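Local coordinates for protein acyl-CoA dehydrogenase (PDB 2Z1Q) that probably catalyses the FAD-dependent oxidation of a saturated acyl-CoA to the 2,3-dehydroacyl-CoA, passing the electrons to an acceptor, at residues 96-101 with 274-279; 301-306 with 559-564; 309-314 with 510-515; 445-450 with 495-500. One frame throughout, in Å; residues are numbered along the deposited sequence.

Contact 1 (96-101 with 274-279)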
# COMPACT_ATOMS: atom_id res chain seq x y z
N VAL B 96 20.27 10.60 13.49
CA VAL B 96 21.11 10.30 12.33
C VAL B 96 20.35 9.32 11.43
O VAL B 96 20.36 9.45 10.21
CB VAL B 96 22.47 9.70 12.76
CG1 VAL B 96 23.20 9.12 11.56
CG2 VAL B 96 23.33 10.78 13.41
N ALA B 97 19.69 8.35 12.04
CA ALA B 97 18.91 7.37 11.29
C ALA B 97 17.81 8.09 10.52
O ALA B 97 17.59 7.83 9.34
CB ALA B 97 18.31 6.35 12.23
N GLU B 98 17.13 9.01 11.19
CA GLU B 98 16.03 9.75 10.56
C GLU B 98 16.49 10.57 9.36
O GLU B 98 15.85 10.55 8.31
CB GLU B 98 15.32 10.67 11.57
CG GLU B 98 14.28 11.62 10.92
CD GLU B 98 13.63 12.62 11.89
OE1 GLU B 98 12.98 13.57 11.40
OE2 GLU B 98 13.77 12.47 13.12
N GLU B 99 17.60 11.29 9.51
CA GLU B 99 18.12 12.13 8.43
C GLU B 99 18.68 11.32 7.26
O GLU B 99 18.75 11.80 6.13
CB GLU B 99 19.19 13.09 8.98
CG GLU B 99 18.65 14.20 9.92
CD GLU B 99 17.47 14.96 9.32
OE1 GLU B 99 17.36 15.04 8.08
OE2 GLU B 99 16.65 15.49 10.10
N LEU B 100 19.07 10.08 7.53
CA LEU B 100 19.60 9.25 6.47
C LEU B 100 18.53 8.57 5.62
O LEU B 100 18.86 7.84 4.68
CB LEU B 100 20.55 8.22 7.05
CG LEU B 100 21.96 8.75 7.32
CD1 LEU B 100 22.76 7.63 7.93
CD2 LEU B 100 22.63 9.26 6.05
N SER B 101 17.26 8.82 5.93
CA SER B 101 16.14 8.24 5.17
C SER B 101 16.09 8.85 3.77
O SER B 101 15.21 8.52 2.97
CB SER B 101 14.81 8.50 5.89
OG SER B 101 14.46 9.88 5.83
N GLY B 274 11.78 9.20 6.28
CA GLY B 274 11.35 8.94 4.91
C GLY B 274 10.01 9.56 4.63
O GLY B 274 9.78 10.13 3.55
N ALA B 275 9.10 9.46 5.59
CA ALA B 275 7.77 10.02 5.44
C ALA B 275 7.87 11.53 5.17
O ALA B 275 7.23 12.03 4.23
CB ALA B 275 6.95 9.74 6.69
N LYS B 276 8.69 12.23 5.94
CA LYS B 276 8.87 13.67 5.74
C LYS B 276 9.33 13.96 4.31
O LYS B 276 8.81 14.86 3.66
CB LYS B 276 9.92 14.24 6.71
CG LYS B 276 9.51 14.21 8.18
CD LYS B 276 10.59 14.81 9.07
CE LYS B 276 10.11 14.93 10.51
NZ LYS B 276 11.18 15.43 11.43
N ARG B 277 10.29 13.18 3.82
CA ARG B 277 10.77 13.40 2.46
C ARG B 277 9.65 13.21 1.46
O ARG B 277 9.49 14.02 0.54
CB ARG B 277 11.91 12.43 2.12
CG ARG B 277 12.97 12.36 3.18
CD ARG B 277 13.55 13.74 3.44
NE ARG B 277 13.92 13.89 4.84
CZ ARG B 277 14.89 13.20 5.43
NH1 ARG B 277 15.60 12.31 4.75
NH2 ARG B 277 15.14 13.39 6.72
N ALA B 278 8.89 12.13 1.62
CA ALA B 278 7.79 11.85 0.71
C ALA B 278 6.79 13.00 0.78
O ALA B 278 6.15 13.34 -0.22
CB ALA B 278 7.11 10.53 1.08
N LEU B 279 6.65 13.59 1.97
CA LEU B 279 5.72 14.70 2.15
C LEU B 279 6.24 15.94 1.42
O LEU B 279 5.47 16.64 0.76
CB LEU B 279 5.53 15.02 3.64
CG LEU B 279 4.16 15.55 4.12
CD1 LEU B 279 4.29 16.10 5.53
CD2 LEU B 279 3.65 16.64 3.21
O HOH W 1 12.73 15.16 14.31
O HOH W 2 14.26 14.47 9.00
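E98 and K276 meet in a short salt bridge, OE1 to NZ 2.6 Å, with the ammonium approaching nearly head-on to the C-O bond. One step along each helix a second pair forms: E99 OE1 lies 3.1 Å from R277 NH2, and carboxylate and guanidinium planes are tilted by only 17° although the two side chains cross at about a right angle. The arginine also reaches backbone carbonyls of 96-101, where NH2 gives a weak hydrogen bond to E98 O and NH1 a weak one to E99 O.

A water ties the two pairs together. It accepts from R277 NH2 at 2.7 Å, in the guanidinium plane, and donates to E98 OE1 at 2.9 Å and to E99 OE2 at 2.8 Å. Both E98 and K276 are extended beyond CG, which lets them meet across the gap, whereas R277 bends at chi2 (-57°) and again at chi3, which brings its guanidinium to E99 and these carbonyls. Farther out, E317 on helix 300-331 is a second anion for K276 NZ, and Y321 OH bonds E98 OE2, so each member of the first bridge has a second partner to steady it. S101 OG lies over one face of the guanidinium, but its exact place is doubtful.

The result is a polar seam between the N-terminal helical domain and the long helix 252-288 of the C-terminal domain, the two helical domains of the acyl-CoA dehydrogenase fold.

Contact 2 (301-306 with 559-564). With FAD (flavin-adenine dinucleotide), chain C.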
# COMPACT_ATOMS: atom_id res chain seq x y z
N LEU B 301 -9.77 16.83 -1.93
CA LEU B 301 -9.19 15.50 -1.75
C LEU B 301 -7.67 15.48 -1.60
O LEU B 301 -7.13 14.65 -0.87
CB LEU B 301 -9.63 14.57 -2.89
CG LEU B 301 -11.14 14.32 -2.97
CD1 LEU B 301 -11.47 13.45 -4.16
CD2 LEU B 301 -11.61 13.66 -1.69
N ILE B 302 -6.98 16.38 -2.29
CA ILE B 302 -5.53 16.42 -2.15
C ILE B 302 -5.22 16.99 -0.77
O ILE B 302 -4.33 16.48 -0.07
CB ILE B 302 -4.87 17.32 -3.19
CG1 ILE B 302 -5.12 16.75 -4.57
CG2 ILE B 302 -3.40 17.44 -2.93
CD1 ILE B 302 -6.47 17.08 -5.08
N GLN B 303 -5.94 18.04 -0.37
CA GLN B 303 -5.72 18.66 0.93
C GLN B 303 -5.95 17.64 2.04
O GLN B 303 -5.22 17.61 3.03
CB GLN B 303 -6.65 19.86 1.14
CG GLN B 303 -6.51 20.98 0.10
CD GLN B 303 -6.51 22.36 0.75
OE1 GLN B 303 -7.30 22.62 1.66
NE2 GLN B 303 -5.64 23.24 0.28
N GLN B 304 -6.96 16.79 1.87
CA GLN B 304 -7.23 15.77 2.87
C GLN B 304 -5.99 14.85 3.03
O GLN B 304 -5.60 14.51 4.14
CB GLN B 304 -8.47 14.97 2.46
CG GLN B 304 -8.73 13.73 3.29
CD GLN B 304 -9.99 13.00 2.86
OE1 GLN B 304 -11.10 13.43 3.17
NE2 GLN B 304 -9.83 11.91 2.12
N LYS B 305 -5.38 14.46 1.92
CA LYS B 305 -4.20 13.59 1.98
C LYS B 305 -3.04 14.30 2.69
O LYS B 305 -2.46 13.78 3.64
CB LYS B 305 -3.77 13.19 0.57
CG LYS B 305 -4.82 12.47 -0.24
CD LYS B 305 -4.22 12.07 -1.57
CE LYS B 305 -5.28 11.69 -2.60
NZ LYS B 305 -6.07 10.53 -2.15
N LEU B 306 -2.72 15.50 2.21
CA LEU B 306 -1.65 16.33 2.77
C LEU B 306 -1.84 16.58 4.26
O LEU B 306 -0.87 16.56 5.02
CB LEU B 306 -1.59 17.68 2.03
CG LEU B 306 -1.14 17.65 0.57
CD1 LEU B 306 -1.32 19.03 -0.06
CD2 LEU B 306 0.32 17.20 0.48
N LEU B 559 -10.07 20.65 9.95
CA LEU B 559 -8.74 20.47 10.51
C LEU B 559 -7.70 20.00 9.49
O LEU B 559 -6.59 20.52 9.46
CB LEU B 559 -8.79 19.52 11.72
CG LEU B 559 -9.60 19.99 12.94
CD1 LEU B 559 -9.50 18.96 14.06
CD2 LEU B 559 -9.07 21.32 13.44
N ARG B 560 -8.05 19.02 8.67
CA ARG B 560 -7.09 18.55 7.68
C ARG B 560 -6.76 19.68 6.72
O ARG B 560 -5.60 19.90 6.38
CB ARG B 560 -7.63 17.34 6.91
CG ARG B 560 -7.69 16.05 7.73
CD ARG B 560 -7.72 14.88 6.77
NE ARG B 560 -7.89 13.58 7.41
CZ ARG B 560 -9.06 12.98 7.62
NH1 ARG B 560 -10.20 13.56 7.25
NH2 ARG B 560 -9.10 11.79 8.20
N ARG B 561 -7.78 20.42 6.28
CA ARG B 561 -7.53 21.53 5.36
C ARG B 561 -6.57 22.54 5.97
O ARG B 561 -5.73 23.11 5.27
CB ARG B 561 -8.82 22.23 4.97
CG ARG B 561 -9.66 21.44 3.98
CD ARG B 561 -10.67 22.35 3.32
NE ARG B 561 -11.44 21.65 2.29
CZ ARG B 561 -12.20 22.27 1.40
NH1 ARG B 561 -12.29 23.59 1.40
NH2 ARG B 561 -12.88 21.56 0.49
N GLN B 562 -6.69 22.75 7.28
CA GLN B 562 -5.83 23.68 8.00
C GLN B 562 -4.37 23.19 7.97
O GLN B 562 -3.45 23.99 7.77
CB GLN B 562 -6.33 23.83 9.45
CG GLN B 562 -5.51 24.78 10.31
CD GLN B 562 -6.09 24.99 11.71
OE1 GLN B 562 -5.45 25.61 12.56
NE2 GLN B 562 -7.29 24.47 11.95
N ALA B 563 -4.18 21.89 8.16
CA ALA B 563 -2.86 21.27 8.14
C ALA B 563 -2.28 21.34 6.72
O ALA B 563 -1.11 21.66 6.52
CB ALA B 563 -2.96 19.81 8.60
N ALA B 564 -3.13 21.03 5.74
CA ALA B 564 -2.76 21.07 4.33
C ALA B 564 -2.18 22.44 4.00
O ALA B 564 -1.04 22.54 3.54
CB ALA B 564 -4.00 20.81 3.45
PA FAD C . -1.72 14.52 -12.02
O1A FAD C . -0.90 13.33 -12.02
O2A FAD C . -1.72 15.59 -13.21
O5B FAD C . -2.99 14.49 -11.09
C5B FAD C . -2.62 14.67 -9.73
C4B FAD C . -3.96 14.79 -9.09
O4B FAD C . -5.17 14.40 -9.66
C3B FAD C . -4.13 14.69 -7.51
O3B FAD C . -3.77 15.93 -6.89
C2B FAD C . -5.67 14.36 -7.58
O2B FAD C . -6.43 14.70 -6.41
C1B FAD C . -5.79 15.25 -8.77
N9A FAD C . -7.05 15.83 -9.18
C8A FAD C . -7.26 16.21 -10.48
N7A FAD C . -8.42 16.74 -10.61
C5A FAD C . -9.06 16.72 -9.43
C6A FAD C . -10.34 17.14 -8.97
N6A FAD C . -11.22 17.71 -9.86
N1A FAD C . -10.66 16.95 -7.66
C2A FAD C . -9.79 16.41 -6.80
N3A FAD C . -8.59 16.02 -7.19
C4A FAD C . -8.17 16.14 -8.48
N1 FAD C . -3.19 7.82 -21.40
C2 FAD C . -3.77 7.65 -22.59
O2 FAD C . -4.35 8.61 -23.10
N3 FAD C . -3.74 6.47 -23.27
C4 FAD C . -3.09 5.36 -22.77
O4 FAD C . -3.05 4.31 -23.38
C4X FAD C . -2.41 5.49 -21.47
N5 FAD C . -1.72 4.50 -20.90
C5X FAD C . -1.06 4.66 -19.73
C6 FAD C . -0.26 3.60 -19.15
C7 FAD C . 0.44 3.81 -17.96
C7M FAD C . 1.29 2.69 -17.40
C8 FAD C . 0.36 5.07 -17.28
C8M FAD C . 1.11 5.33 -15.99
C9 FAD C . -0.41 6.10 -17.81
C9A FAD C . -1.14 5.92 -19.03
N10 FAD C . -1.88 6.99 -19.59
C10 FAD C . -2.52 6.84 -20.79
C1' FAD C . -1.88 8.23 -18.84
C2' FAD C . -3.12 8.52 -17.98
O2' FAD C . -4.28 8.74 -18.79
C3' FAD C . -2.70 9.75 -17.27
O3' FAD C . -1.53 9.40 -16.47
C4' FAD C . -3.71 10.31 -16.32
O4' FAD C . -4.92 10.70 -16.99
C5' FAD C . -2.92 11.44 -15.76
O5' FAD C . -3.52 12.14 -14.78
P FAD C . -2.27 13.03 -14.30
O1P FAD C . -1.13 12.13 -14.02
O2P FAD C . -1.85 14.08 -15.48
O3P FAD C . -2.83 13.73 -12.94
O HOH W 3 -10.90 15.32 5.13
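Q303 and A564 touch where two helices cross at 79°, their axes only 7.6 Å apart. The methyl of A564 fits against the backbone of the other helix, CB 3.5 Å from Q303 O and 3.6 Å from Q303 CB, with L306 CB as a further apolar neighbour. Beside it the side chain of Q303 lies across that of R561, amide and guanidinium planes 85° apart; its bend at chi2 (-137°) turns OE1 to the aliphatic stem, 3.5 Å from R561 CG. Q304 and R560 instead run side by side in the same direction, CG to CD 3.8 Å, and a water joins their ends, donating to Q304 OE1 and accepting from R560 NH1 at 2.8 Å.

I302 belongs to the FAD pocket, though its detailed fit is doubtful; an alanine here would probably cost apolar bulk beside the adenosine end of the cofactor.

No direct hydrogen bond joins 301-306 to 559-564. Just beyond them Q303 NE2 reaches E565 and R560 NE pairs with E308, so polar links do cross between the helices. The methyl contact thus lets the helices lie close, polar side chains around it join them, and R561, paired with E477 of the second subunit, carries the link to the dimer partner.

Contact 3 (309-314 with 510-515)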
# COMPACT_ATOMS: atom_id res chain seq x y z
N MET B 309 -1.35 13.15 6.08
CA MET B 309 0.07 12.81 6.08
C MET B 309 0.83 13.53 7.19
O MET B 309 1.56 12.91 7.97
CB MET B 309 0.70 13.16 4.73
CG MET B 309 0.33 12.22 3.60
SD MET B 309 0.87 12.87 2.01
CE MET B 309 -0.64 12.99 1.22
N ALA B 310 0.66 14.85 7.29
CA ALA B 310 1.34 15.63 8.32
C ALA B 310 0.90 15.17 9.71
O ALA B 310 1.69 15.10 10.64
CB ALA B 310 1.04 17.11 8.14
N SER B 311 -0.36 14.82 9.85
CA SER B 311 -0.83 14.36 11.14
C SER B 311 -0.17 13.04 11.56
O SER B 311 0.36 12.94 12.67
CB SER B 311 -2.35 14.22 11.13
OG SER B 311 -2.80 13.73 12.38
N ARG B 312 -0.17 12.03 10.68
CA ARG B 312 0.43 10.76 11.07
C ARG B 312 1.93 10.89 11.31
O ARG B 312 2.48 10.28 12.22
CB ARG B 312 0.12 9.70 10.02
CG ARG B 312 -1.38 9.58 9.74
CD ARG B 312 -1.72 8.24 9.13
NE ARG B 312 -3.03 8.25 8.47
CZ ARG B 312 -3.60 7.18 7.94
NH1 ARG B 312 -4.79 7.28 7.35
NH2 ARG B 312 -3.00 6.00 8.01
N ILE B 313 2.60 11.70 10.52
CA ILE B 313 4.03 11.90 10.72
C ILE B 313 4.29 12.53 12.10
O ILE B 313 5.20 12.11 12.81
CB ILE B 313 4.62 12.80 9.62
CG1 ILE B 313 4.54 12.08 8.26
CG2 ILE B 313 6.04 13.16 9.96
CD1 ILE B 313 4.82 13.00 7.10
N TYR B 314 3.48 13.52 12.47
CA TYR B 314 3.65 14.17 13.77
C TYR B 314 3.49 13.17 14.91
O TYR B 314 4.30 13.14 15.85
CB TYR B 314 2.64 15.31 13.93
CG TYR B 314 2.64 15.92 15.31
CD1 TYR B 314 3.68 16.74 15.73
CD2 TYR B 314 1.61 15.64 16.22
CE1 TYR B 314 3.71 17.27 17.01
CE2 TYR B 314 1.63 16.16 17.51
CZ TYR B 314 2.69 16.98 17.89
OH TYR B 314 2.76 17.51 19.16
N ALA B 510 -2.54 16.79 16.44
CA ALA B 510 -2.80 15.85 17.51
C ALA B 510 -4.28 15.46 17.54
O ALA B 510 -4.62 14.31 17.77
CB ALA B 510 -2.39 16.45 18.84
N ARG B 511 -5.15 16.44 17.29
CA ARG B 511 -6.60 16.21 17.32
C ARG B 511 -7.06 15.32 16.17
O ARG B 511 -7.90 14.44 16.34
CB ARG B 511 -7.33 17.57 17.30
CG ARG B 511 -8.84 17.54 17.54
CD ARG B 511 -9.39 18.95 17.78
NE ARG B 511 -8.73 19.57 18.92
CZ ARG B 511 -8.00 20.68 18.86
NH1 ARG B 511 -7.44 21.16 19.96
NH2 ARG B 511 -7.84 21.32 17.70
N ILE B 512 -6.48 15.55 15.00
CA ILE B 512 -6.79 14.76 13.81
C ILE B 512 -6.45 13.29 14.03
O ILE B 512 -7.21 12.40 13.64
CB ILE B 512 -5.98 15.31 12.62
CG1 ILE B 512 -6.61 16.62 12.14
CG2 ILE B 512 -5.87 14.27 11.51
CD1 ILE B 512 -5.79 17.32 11.10
N TYR B 513 -5.32 13.05 14.69
CA TYR B 513 -4.86 11.69 14.96
C TYR B 513 -5.71 11.03 16.05
O TYR B 513 -6.12 9.87 15.92
CB TYR B 513 -3.38 11.74 15.38
CG TYR B 513 -2.78 10.37 15.56
CD1 TYR B 513 -2.20 9.71 14.49
CD2 TYR B 513 -2.89 9.70 16.78
CE1 TYR B 513 -1.75 8.41 14.61
CE2 TYR B 513 -2.43 8.38 16.91
CZ TYR B 513 -1.87 7.74 15.81
OH TYR B 513 -1.48 6.43 15.83
N LEU B 514 -5.96 11.78 17.12
CA LEU B 514 -6.75 11.31 18.24
C LEU B 514 -8.15 10.82 17.83
O LEU B 514 -8.55 9.69 18.14
CB LEU B 514 -6.88 12.43 19.28
CG LEU B 514 -7.82 12.16 20.45
CD1 LEU B 514 -7.38 10.89 21.15
CD2 LEU B 514 -7.81 13.34 21.42
N ALA B 515 -8.90 11.67 17.12
CA ALA B 515 -10.25 11.32 16.68
C ALA B 515 -10.27 9.99 15.93
O ALA B 515 -11.05 9.09 16.24
CB ALA B 515 -10.82 12.42 15.78
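A near-perpendicular helix crossing in the all-helical C-terminal part of the acyl-CoA dehydrogenase fold brings S311 against I512 and Y513. Helix 300-331, from the first C-terminal family region, meets helix 505-528, from the second, with local axes 85° apart and 8.6 Å between them.

A small side chain at the crossing is consistent with this close approach. S311 points its CB toward the other helix, and its OG, anti to the backbone N (chi1 178°), reaches across to I512 CG2 at 3.2 Å and lies 3.6 Å from Y513 CB. The hydroxyl is buried, yet it is not stranded among hydrocarbon, because it hydrogen-bonds to L509 O, one turn before Y513 on the facing helix. The carbonyl therefore fixes the rotation of the serine, and the methyl branch of I512 packs against an oxygen already bonded.

On one flank, the ring of Y513 comes near the backbone of R312, whose guanidinium turns elsewhere, to a salt bridge with E308 and a cation-pi contact with Y364. Y314 occupies the other flank, and its hydroxyl probably hydrogen-bonds A495 O on helix 476-502. Its ring meets A510 obliquely, CE2 lying 4.2 Å from A510 CB.

Contact 4 (445-450 with 495-500)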
# COMPACT_ATOMS: atom_id res chain seq x y z
N LEU B 445 -10.50 16.92 28.17
CA LEU B 445 -11.20 15.72 27.73
C LEU B 445 -10.36 14.92 26.74
O LEU B 445 -10.42 13.69 26.73
CB LEU B 445 -12.54 16.10 27.08
CG LEU B 445 -13.50 17.01 27.87
CD1 LEU B 445 -13.06 18.46 27.72
CD2 LEU B 445 -14.93 16.84 27.37
N GLU B 446 -9.58 15.61 25.92
CA GLU B 446 -8.74 14.92 24.95
C GLU B 446 -7.80 13.97 25.66
O GLU B 446 -7.70 12.80 25.28
CB GLU B 446 -7.96 15.93 24.11
CG GLU B 446 -8.84 16.83 23.28
CD GLU B 446 -8.05 17.64 22.28
OE1 GLU B 446 -7.03 18.24 22.68
OE2 GLU B 446 -8.44 17.67 21.09
N LEU B 447 -7.12 14.46 26.69
CA LEU B 447 -6.20 13.62 27.45
C LEU B 447 -6.96 12.53 28.17
O LEU B 447 -6.41 11.48 28.49
CB LEU B 447 -5.40 14.45 28.46
CG LEU B 447 -4.24 15.27 27.89
CD1 LEU B 447 -3.42 15.86 29.02
CD2 LEU B 447 -3.36 14.37 27.03
N HIS B 448 -8.24 12.77 28.42
CA HIS B 448 -9.08 11.79 29.09
C HIS B 448 -9.37 10.61 28.15
O HIS B 448 -9.32 9.45 28.55
CB HIS B 448 -10.41 12.41 29.52
CG HIS B 448 -11.35 11.44 30.16
ND1 HIS B 448 -12.70 11.42 29.88
CD2 HIS B 448 -11.13 10.44 31.05
CE1 HIS B 448 -13.27 10.45 30.58
NE2 HIS B 448 -12.35 9.84 31.30
N GLN B 449 -9.67 10.93 26.89
CA GLN B 449 -9.95 9.89 25.90
C GLN B 449 -8.72 9.00 25.77
O GLN B 449 -8.83 7.79 25.58
CB GLN B 449 -10.31 10.55 24.57
CG GLN B 449 -11.39 11.61 24.70
CD GLN B 449 -11.69 12.33 23.41
OE1 GLN B 449 -10.78 12.68 22.66
NE2 GLN B 449 -12.96 12.56 23.14
N VAL B 450 -7.55 9.61 25.90
CA VAL B 450 -6.30 8.86 25.83
C VAL B 450 -6.26 7.88 26.98
O VAL B 450 -5.85 6.73 26.82
CB VAL B 450 -5.09 9.82 25.89
CG1 VAL B 450 -3.85 9.07 26.35
CG2 VAL B 450 -4.87 10.43 24.52
N ALA B 495 1.61 12.50 21.18
CA ALA B 495 1.35 13.60 20.26
C ALA B 495 0.65 14.77 20.96
O ALA B 495 0.92 15.94 20.65
CB ALA B 495 0.49 13.12 19.11
N LEU B 496 -0.25 14.45 21.89
CA LEU B 496 -1.01 15.47 22.62
C LEU B 496 -0.15 16.23 23.63
O LEU B 496 -0.20 17.46 23.68
CB LEU B 496 -2.20 14.82 23.33
CG LEU B 496 -3.58 15.04 22.70
CD1 LEU B 496 -4.52 13.92 23.12
CD2 LEU B 496 -4.13 16.40 23.11
N LEU B 497 0.62 15.50 24.42
CA LEU B 497 1.48 16.14 25.41
C LEU B 497 2.48 17.08 24.76
O LEU B 497 2.83 18.10 25.33
CB LEU B 497 2.21 15.08 26.23
CG LEU B 497 1.32 14.18 27.09
CD1 LEU B 497 2.17 13.18 27.85
CD2 LEU B 497 0.51 15.02 28.05
N ARG B 498 2.93 16.74 23.56
CA ARG B 498 3.89 17.59 22.86
C ARG B 498 3.19 18.83 22.31
O ARG B 498 3.75 19.92 22.32
CB ARG B 498 4.59 16.82 21.73
CG ARG B 498 5.49 17.67 20.81
CD ARG B 498 6.08 16.85 19.67
NE ARG B 498 6.82 17.67 18.70
CZ ARG B 498 7.29 17.22 17.53
NH1 ARG B 498 7.95 18.06 16.73
NH2 ARG B 498 7.10 15.96 17.16
N ALA B 499 1.96 18.65 21.83
CA ALA B 499 1.20 19.76 21.27
C ALA B 499 0.97 20.87 22.31
O ALA B 499 0.89 22.05 21.96
CB ALA B 499 -0.14 19.27 20.73
N ARG B 500 0.85 20.47 23.58
CA ARG B 500 0.63 21.40 24.69
C ARG B 500 1.84 22.31 24.91
O ARG B 500 1.69 23.50 25.19
CB ARG B 500 0.33 20.62 25.98
CG ARG B 500 -1.02 19.89 25.96
CD ARG B 500 -2.18 20.88 25.91
NE ARG B 500 -3.32 20.38 25.15
CZ ARG B 500 -4.07 19.34 25.49
NH1 ARG B 500 -5.09 18.98 24.72
NH2 ARG B 500 -3.81 18.66 26.60
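L447 and L496 lie alongside one another, heading opposite ways, and this pair sets the shape of an almost antiparallel packing of helices 445-468 and 476-502. The axes stand 10.8 Å apart at an angle of 158°, a wide spacing that branched side chains fill.

L496 is the bump of its helix. Its two methyls straddle the facing turn: CD1 reaches V450 CG2 at 3.8 Å, while CD2 lies against the stem of E446, 3.5 Å from E446 OE1 and 4.0 Å from E446 CB. Its chi1 of -104° falls away from the usual staggered values and sets the fork so that one methyl goes to each neighbour. L447 returns the fit from the other side. Its CD2 settles into the hollow between L496 CB (3.9 Å) and L497 CD2 (4.1 Å), and its CD1 lies at the edge of the R500 guanidinium, in its plane. An alanine in place of L447 would probably open a gap beside L496 and L497 and remove the apolar neighbour at the edge of the R500 guanidinium.

A salt bridge borders the apolar fit. R500, bent at chi2 and chi3, places its head so that NH1 meets E446 OE1 edge-on at 2.9 Å, the two planes 21° apart. The charges extend outward, E446 OE2 to R511 on helix 505-528 and R500 NH2 to D444 just before the first helix.

Leucines and a valine therefore supply the interlock, and the ion pair, itself shared with further charges, probably holds the helix start in register with its neighbour and favours ionised forms of both groups.

In the fold
Contacts 2, 3 and 4 form a directly touching series, which contact 1 joins through I313. Contacts 2 and 3 share helix 300-331, their centres about 11 Å apart, and touch where L559 packs on I512. Contact 3 continues into contact 4, about 12 Å away between centres, through the R511 NE to E446 OE2 salt bridge of 2.9 Å and the Y314 hydroxyl at A495 O. In contact 1, I313 packs on A275, K276 and L279, although the centre of that contact lies about 18 Å from that of contact 3. Among the four, only contact 2 includes an FAD-pocket residue, I302; the others lie away from the annotated sites.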